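PDB 6HVG: alternansucrase from Leuconostoc mesenteroides, which is a large multidomain enzyme of glycoside hydrolase family 70, combining a calcium-binding, TIM-barrel-type catalytic region with choline-binding-type repeats. Local coordinates for residues 159-162 with 163-167; 395-399 with 400-404; 1281-1284 with 1285-1288. All coordinates share one frame; numbering follows the deposited sequence.

Contact 1: 159-162 with 163-167; sequences KQVT and GLQNI
Gln165 reaches back across the turn to Val161 and Thr162 and touches both with one side chain. Its amide nitrogen donates to the backbone carbonyl three residues earlier, with NE2 lying 3.1 Å from Thr162 O. The N-H...O angle is 172°, so the bond is close to straight. The carbonyl oxygen lies in the amide plane of Gln165 and is met almost head-on, which should fix the rotation of the amide about its last torsion. The CG1 methyl of Val161 lies over one face of the amide, 3.4 Å from Gln165 CD, and also meets the stem at CG, the two side chains running at a slant to each other. The amide thus has a methyl over one face while its N-H is given, in the amide plane, to a main-chain carbonyl.

Two torsions shape this reach. Gln165 CG stands opposite its own carbonyl carbon, and the chain then bends sharply at chi2 (-83°), turning the amide back toward the preceding loop. Gly163 makes the corner with a positive phi of 79°, a backbone shape that glycine readily adopts. Beyond it, Leu164 points away from the loop.

Both segments fall in a choline-binding repeat, a family built from short beta hairpins. Strand 163-167 pairs antiparallel with strand 170-174, Gly163 bonding through the backbone to Phe174 and Gln165 to Gln172. On the preceding strand, 150-153, Tyr153 is touched by both Val161 and Ile167, and Leu164 packs on Leu171 and Tyr173 of strand 170-174.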
# COMPACT_ATOMS: atom_id res chain seq x y z
N LYS A 159 -39.02 4.90 18.97
CA LYS A 159 -39.86 6.09 18.90
C LYS A 159 -39.54 6.90 17.64
O LYS A 159 -38.38 7.16 17.34
CB LYS A 159 -39.64 6.96 20.14
CG LYS A 159 -40.80 7.91 20.46
CD LYS A 159 -40.49 8.78 21.67
CE LYS A 159 -40.15 7.95 22.91
NZ LYS A 159 -40.10 8.73 24.17
N GLN A 160 -40.58 7.29 16.92
CA GLN A 160 -40.45 8.16 15.74
C GLN A 160 -40.00 9.54 16.19
O GLN A 160 -40.41 10.04 17.23
CB GLN A 160 -41.79 8.27 15.00
CG GLN A 160 -41.66 8.67 13.54
CD GLN A 160 -42.98 8.61 12.81
OE1 GLN A 160 -43.05 8.14 11.67
NE2 GLN A 160 -44.03 9.07 13.45
N VAL A 161 -39.15 10.17 15.38
CA VAL A 161 -38.52 11.42 15.76
C VAL A 161 -39.07 12.65 15.03
O VAL A 161 -39.13 12.70 13.80
CB VAL A 161 -37.01 11.34 15.52
CG1 VAL A 161 -36.37 12.69 15.72
CG2 VAL A 161 -36.39 10.31 16.46
N THR A 162 -39.44 13.66 15.82
CA THR A 162 -39.83 14.97 15.29
C THR A 162 -38.80 16.02 15.70
O THR A 162 -37.96 15.76 16.56
CB THR A 162 -41.21 15.42 15.83
OG1 THR A 162 -41.13 15.62 17.25
CG2 THR A 162 -42.29 14.37 15.49
N GLY A 163 -38.86 17.19 15.07
CA GLY A 163 -38.05 18.35 15.46
C GLY A 163 -36.62 18.30 14.97
O GLY A 163 -36.21 17.37 14.27
N LEU A 164 -35.85 19.32 15.35
CA LEU A 164 -34.43 19.40 15.01
C LEU A 164 -33.66 18.31 15.75
O LEU A 164 -33.83 18.16 16.96
CB LEU A 164 -33.90 20.78 15.39
CG LEU A 164 -32.43 21.04 15.05
CD1 LEU A 164 -32.23 21.39 13.57
CD2 LEU A 164 -31.88 22.14 15.96
N GLN A 165 -32.82 17.55 15.04
CA GLN A 165 -32.06 16.43 15.63
C GLN A 165 -30.68 16.24 15.04
O GLN A 165 -30.56 16.05 13.83
CB GLN A 165 -32.80 15.11 15.40
CG GLN A 165 -34.20 15.06 15.97
CD GLN A 165 -34.24 14.70 17.44
OE1 GLN A 165 -33.23 14.26 18.00
NE2 GLN A 165 -35.41 14.89 18.06
N ASN A 166 -29.64 16.24 15.87
CA ASN A 166 -28.31 15.85 15.41
C ASN A 166 -28.19 14.34 15.47
O ASN A 166 -28.00 13.78 16.54
CB ASN A 166 -27.20 16.50 16.24
CG ASN A 166 -25.81 16.19 15.69
OD1 ASN A 166 -25.66 15.35 14.81
ND2 ASN A 166 -24.79 16.87 16.19
N ILE A 167 -28.30 13.68 14.32
CA ILE A 167 -28.17 12.23 14.25
C ILE A 167 -26.82 11.87 13.61
O ILE A 167 -26.57 12.19 12.45
CB ILE A 167 -29.31 11.62 13.42
CG1 ILE A 167 -30.65 11.89 14.09
CG2 ILE A 167 -29.11 10.12 13.28
CD1 ILE A 167 -31.83 11.81 13.13

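Contact 2: 395-399 with 400-404; sequences AKSYD and KSSFE
With chi1 at 54°, Asp399 CG sits between its backbone N and carbonyl carbon, a setting that turns OD1 toward the amide of Ser401. The carboxylate works in two directions. OD1 takes a weak bond from Ser401 N at 3.3 Å, while OD2 receives the hydroxyl of Ser397, whose OG is 2.8 Å away and comes from above the carboxylate plane. That second bond is local and ties Asp399 to the residue two places before it. The backbone carbonyl is used as well: Asp399 O is approached by Ser402 N and by Phe403 N, each at 3.3 Å and each a weak bond.

An aspartate that meets the amide two residues on with its side chain, and those three and four residues on with its carbonyl, forms an Asx motif, here made of weak bonds. It folds the chain in the loop between helix 390-393 and strand 415-416, bringing Ser397 and Ser402 side by side; Ser402 CB lies 3.4 Å from Ser397 O.

Phe403 packs against the same loop. Its ring has Asp399 O at the edge and in plane, 3.8 Å from CD2. Ser397 O, 3.6 Å from Phe403 CE2, and Ala395 CB, 3.9 Å from the same carbon, both approach the ring obliquely. Beyond the loop, Ile1273 and Leu1281 also touch this buried ring. Lys396 and Ser402 both bond through the backbone to Arg417, and Glu404 forms a salt bridge with Arg502.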
# COMPACT_ATOMS: atom_id res chain seq x y z
N ALA A 395 43.68 15.59 5.01
CA ALA A 395 43.58 14.30 5.67
C ALA A 395 44.95 13.85 6.16
O ALA A 395 45.94 13.98 5.43
CB ALA A 395 42.99 13.28 4.71
N LYS A 396 44.98 13.34 7.39
CA LYS A 396 46.18 12.76 7.99
C LYS A 396 46.66 11.58 7.18
O LYS A 396 47.85 11.33 7.07
CB LYS A 396 45.89 12.30 9.43
CG LYS A 396 47.06 11.66 10.18
CD LYS A 396 48.13 12.67 10.53
CE LYS A 396 49.30 12.01 11.24
NZ LYS A 396 50.43 12.97 11.44
N SER A 397 45.70 10.85 6.63
CA SER A 397 45.94 9.60 5.96
C SER A 397 44.83 9.42 4.93
O SER A 397 43.71 9.92 5.12
CB SER A 397 45.89 8.48 7.00
OG SER A 397 46.37 7.27 6.49
N TYR A 398 45.14 8.69 3.85
CA TYR A 398 44.14 8.40 2.80
C TYR A 398 43.66 6.95 2.88
O TYR A 398 43.93 6.15 1.98
CB TYR A 398 44.72 8.71 1.42
CG TYR A 398 45.51 10.00 1.34
CD1 TYR A 398 45.08 11.15 2.00
CD2 TYR A 398 46.66 10.09 0.57
CE1 TYR A 398 45.80 12.34 1.92
CE2 TYR A 398 47.38 11.28 0.47
CZ TYR A 398 46.95 12.41 1.16
OH TYR A 398 47.65 13.59 1.11
N ASP A 399 42.96 6.61 3.96
CA ASP A 399 42.54 5.23 4.22
C ASP A 399 41.47 5.16 5.32
O ASP A 399 41.05 6.18 5.84
CB ASP A 399 43.76 4.35 4.58
CG ASP A 399 44.57 4.91 5.74
OD1 ASP A 399 44.01 5.65 6.58
OD2 ASP A 399 45.79 4.62 5.80
N LYS A 400 41.04 3.94 5.65
CA LYS A 400 39.95 3.74 6.60
C LYS A 400 40.25 4.26 8.01
O LYS A 400 39.32 4.52 8.77
CB LYS A 400 39.56 2.27 6.65
CG LYS A 400 39.02 1.76 5.32
CD LYS A 400 38.39 0.37 5.40
CE LYS A 400 37.86 -0.05 4.03
NZ LYS A 400 36.91 -1.19 4.06
N SER A 401 41.53 4.43 8.36
CA SER A 401 41.90 5.00 9.67
C SER A 401 41.36 6.40 9.84
O SER A 401 40.68 6.71 10.82
CB SER A 401 43.41 5.06 9.85
OG SER A 401 43.95 3.77 9.97
N SER A 402 41.65 7.25 8.85
CA SER A 402 41.35 8.68 8.93
C SER A 402 40.00 9.09 8.35
O SER A 402 39.66 10.27 8.41
CB SER A 402 42.47 9.47 8.23
OG SER A 402 43.65 9.38 8.97
N PHE A 403 39.24 8.14 7.80
CA PHE A 403 37.94 8.43 7.18
C PHE A 403 36.85 7.46 7.63
O PHE A 403 37.00 6.26 7.45
CB PHE A 403 38.04 8.31 5.66
CG PHE A 403 38.61 9.52 4.97
CD1 PHE A 403 37.85 10.65 4.83
CD2 PHE A 403 39.89 9.49 4.43
CE1 PHE A 403 38.36 11.74 4.18
CE2 PHE A 403 40.40 10.58 3.77
CZ PHE A 403 39.63 11.71 3.65
N GLU A 404 35.76 7.98 8.19
CA GLU A 404 34.58 7.16 8.44
C GLU A 404 33.96 6.83 7.09
O GLU A 404 33.82 7.70 6.24
CB GLU A 404 33.56 7.89 9.33
CG GLU A 404 33.99 8.02 10.79
CD GLU A 404 33.04 8.86 11.64
OE1 GLU A 404 32.04 9.40 11.11
OE2 GLU A 404 33.28 8.97 12.86

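Contact 3: 1281-1284 with 1285-1288; sequences LPLQ and LQNK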
# COMPACT_ATOMS: atom_id res chain seq x y z
N LEU A 1281 40.17 11.11 -3.87
CA LEU A 1281 39.67 12.09 -2.92
C LEU A 1281 39.66 13.47 -3.54
O LEU A 1281 40.30 13.68 -4.57
CB LEU A 1281 40.54 12.12 -1.68
CG LEU A 1281 40.40 10.96 -0.73
CD1 LEU A 1281 41.66 10.86 0.13
CD2 LEU A 1281 39.15 11.10 0.12
N PRO A 1282 38.93 14.42 -2.94
CA PRO A 1282 39.07 15.79 -3.37
C PRO A 1282 40.50 16.22 -3.14
O PRO A 1282 41.11 15.77 -2.19
CB PRO A 1282 38.12 16.56 -2.45
CG PRO A 1282 37.18 15.55 -1.91
CD PRO A 1282 37.97 14.29 -1.83
N LEU A 1283 41.04 17.09 -3.99
CA LEU A 1283 42.45 17.46 -3.90
C LEU A 1283 42.77 18.26 -2.63
O LEU A 1283 43.89 18.19 -2.17
CB LEU A 1283 42.89 18.21 -5.16
CG LEU A 1283 42.89 17.42 -6.48
CD1 LEU A 1283 43.08 18.38 -7.64
CD2 LEU A 1283 43.94 16.36 -6.53
N GLN A 1284 41.81 19.00 -2.08
CA GLN A 1284 42.03 19.77 -0.84
C GLN A 1284 42.48 18.83 0.27
O GLN A 1284 43.32 19.21 1.12
CB GLN A 1284 40.74 20.42 -0.30
CG GLN A 1284 39.99 21.33 -1.24
CD GLN A 1284 39.16 20.59 -2.23
OE1 GLN A 1284 39.55 19.53 -2.73
NE2 GLN A 1284 38.00 21.17 -2.55
N LEU A 1285 41.88 17.65 0.30
CA LEU A 1285 42.10 16.71 1.38
C LEU A 1285 43.46 16.05 1.30
O LEU A 1285 43.94 15.59 2.34
CB LEU A 1285 41.01 15.65 1.42
CG LEU A 1285 39.66 16.07 2.03
CD1 LEU A 1285 39.81 16.72 3.40
CD2 LEU A 1285 38.97 17.04 1.13
N GLN A 1286 44.10 16.06 0.13
CA GLN A 1286 45.46 15.52 -0.02
C GLN A 1286 46.54 16.59 -0.05
O GLN A 1286 47.68 16.32 -0.44
CB GLN A 1286 45.55 14.73 -1.30
CG GLN A 1286 44.58 13.57 -1.40
CD GLN A 1286 44.76 12.85 -2.71
OE1 GLN A 1286 44.78 13.46 -3.78
NE2 GLN A 1286 44.94 11.53 -2.64
N ASN A 1287 46.19 17.79 0.39
CA ASN A 1287 47.07 18.96 0.36
C ASN A 1287 47.59 19.23 -1.02
O ASN A 1287 48.79 19.42 -1.20
CB ASN A 1287 48.24 18.82 1.35
CG ASN A 1287 48.95 20.15 1.63
OD1 ASN A 1287 48.39 21.22 1.48
ND2 ASN A 1287 50.21 20.07 1.97
N LYS A 1288 46.70 19.22 -2.01
CA LYS A 1288 47.06 19.59 -3.34
C LYS A 1288 46.16 20.73 -3.65
O LYS A 1288 45.21 20.97 -2.93
CB LYS A 1288 46.85 18.43 -4.32
CG LYS A 1288 47.81 17.29 -4.07
CD LYS A 1288 47.74 16.31 -5.25
CE LYS A 1288 48.53 15.03 -4.99
NZ LYS A 1288 49.98 15.32 -4.73
O HOH W 1 42.88 11.70 -5.83
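A Schellman motif closes the turn of chain 1283-1288, and Leu1283 and Lys1288 meet at its two ends. Lys1288 N donates to Leu1283 O at 3.0 Å, the six-to-one bond of the motif, and inside it Asn1287 N reaches Gln1284 O at 3.3 Å. Asn1287 carries the positive phi (55°) that lets the chain swing round. The side chains follow the same closure: Leu1283 CD2 lies 4.0 Å from Lys1288 CD, so the methyl rests on the aliphatic part of the lysine while the ammonium end leads away.

Leu1283 O is a shared acceptor. Gln1286 N also bonds to it, at 3.1 Å, and the two N-H groups arrive from opposite faces of the carbonyl plane, so that one oxygen is gripped by two bonds. One step earlier, Leu1285 N bonds to Pro1282 O from above the carbonyl plane, at 3.2 Å. This loop falls within the family 70 glycoside hydrolase range and runs between strands 1248-1252 and 1291-1292.

Pro1282 and Leu1285 supply the apolar side of the turn. With chi1 at -78° Leu1285 keeps CG beside its backbone N, and the CD2 branch turns back onto the proline ring, 3.7 Å from Pro1282 CB. The ring is also touched by Trp443 and Ser1307. Gln1286, extended beyond CG, runs back toward Leu1281, its OE1 4.1 Å from Leu1283 CD2, and a water weakly joins Gln1286 OE1 to Leu1281 N. Leu1281 O accepts a hydrogen bond from Tyr1309, whose side chain also touches Leu1283, while Asn1287 reaches Thr390 and Pro391 of helix 390-393.

Contacts 2 and 3 are neighbours although almost nine hundred residues separate them in sequence: their centres are 12 Å apart, on the same side of the chain's centre. Ala395 N and Leu1285 O, 2.7 Å apart, form a probable backbone hydrogen bond between the two loops. Side chains also pack there, with Phe403 CZ 3.6 Å from Leu1281 CD2 and the Tyr398 side chain against Gln1286. Contact 1 belongs to a choline-binding repeat on the opposite side of the centre, its nearest atoms about 58 Å from contact 2 and about 65 Å from contact 3. None of the three includes a calcium ligand; those are Glu575, Asp581, Asn625 and Asp1159.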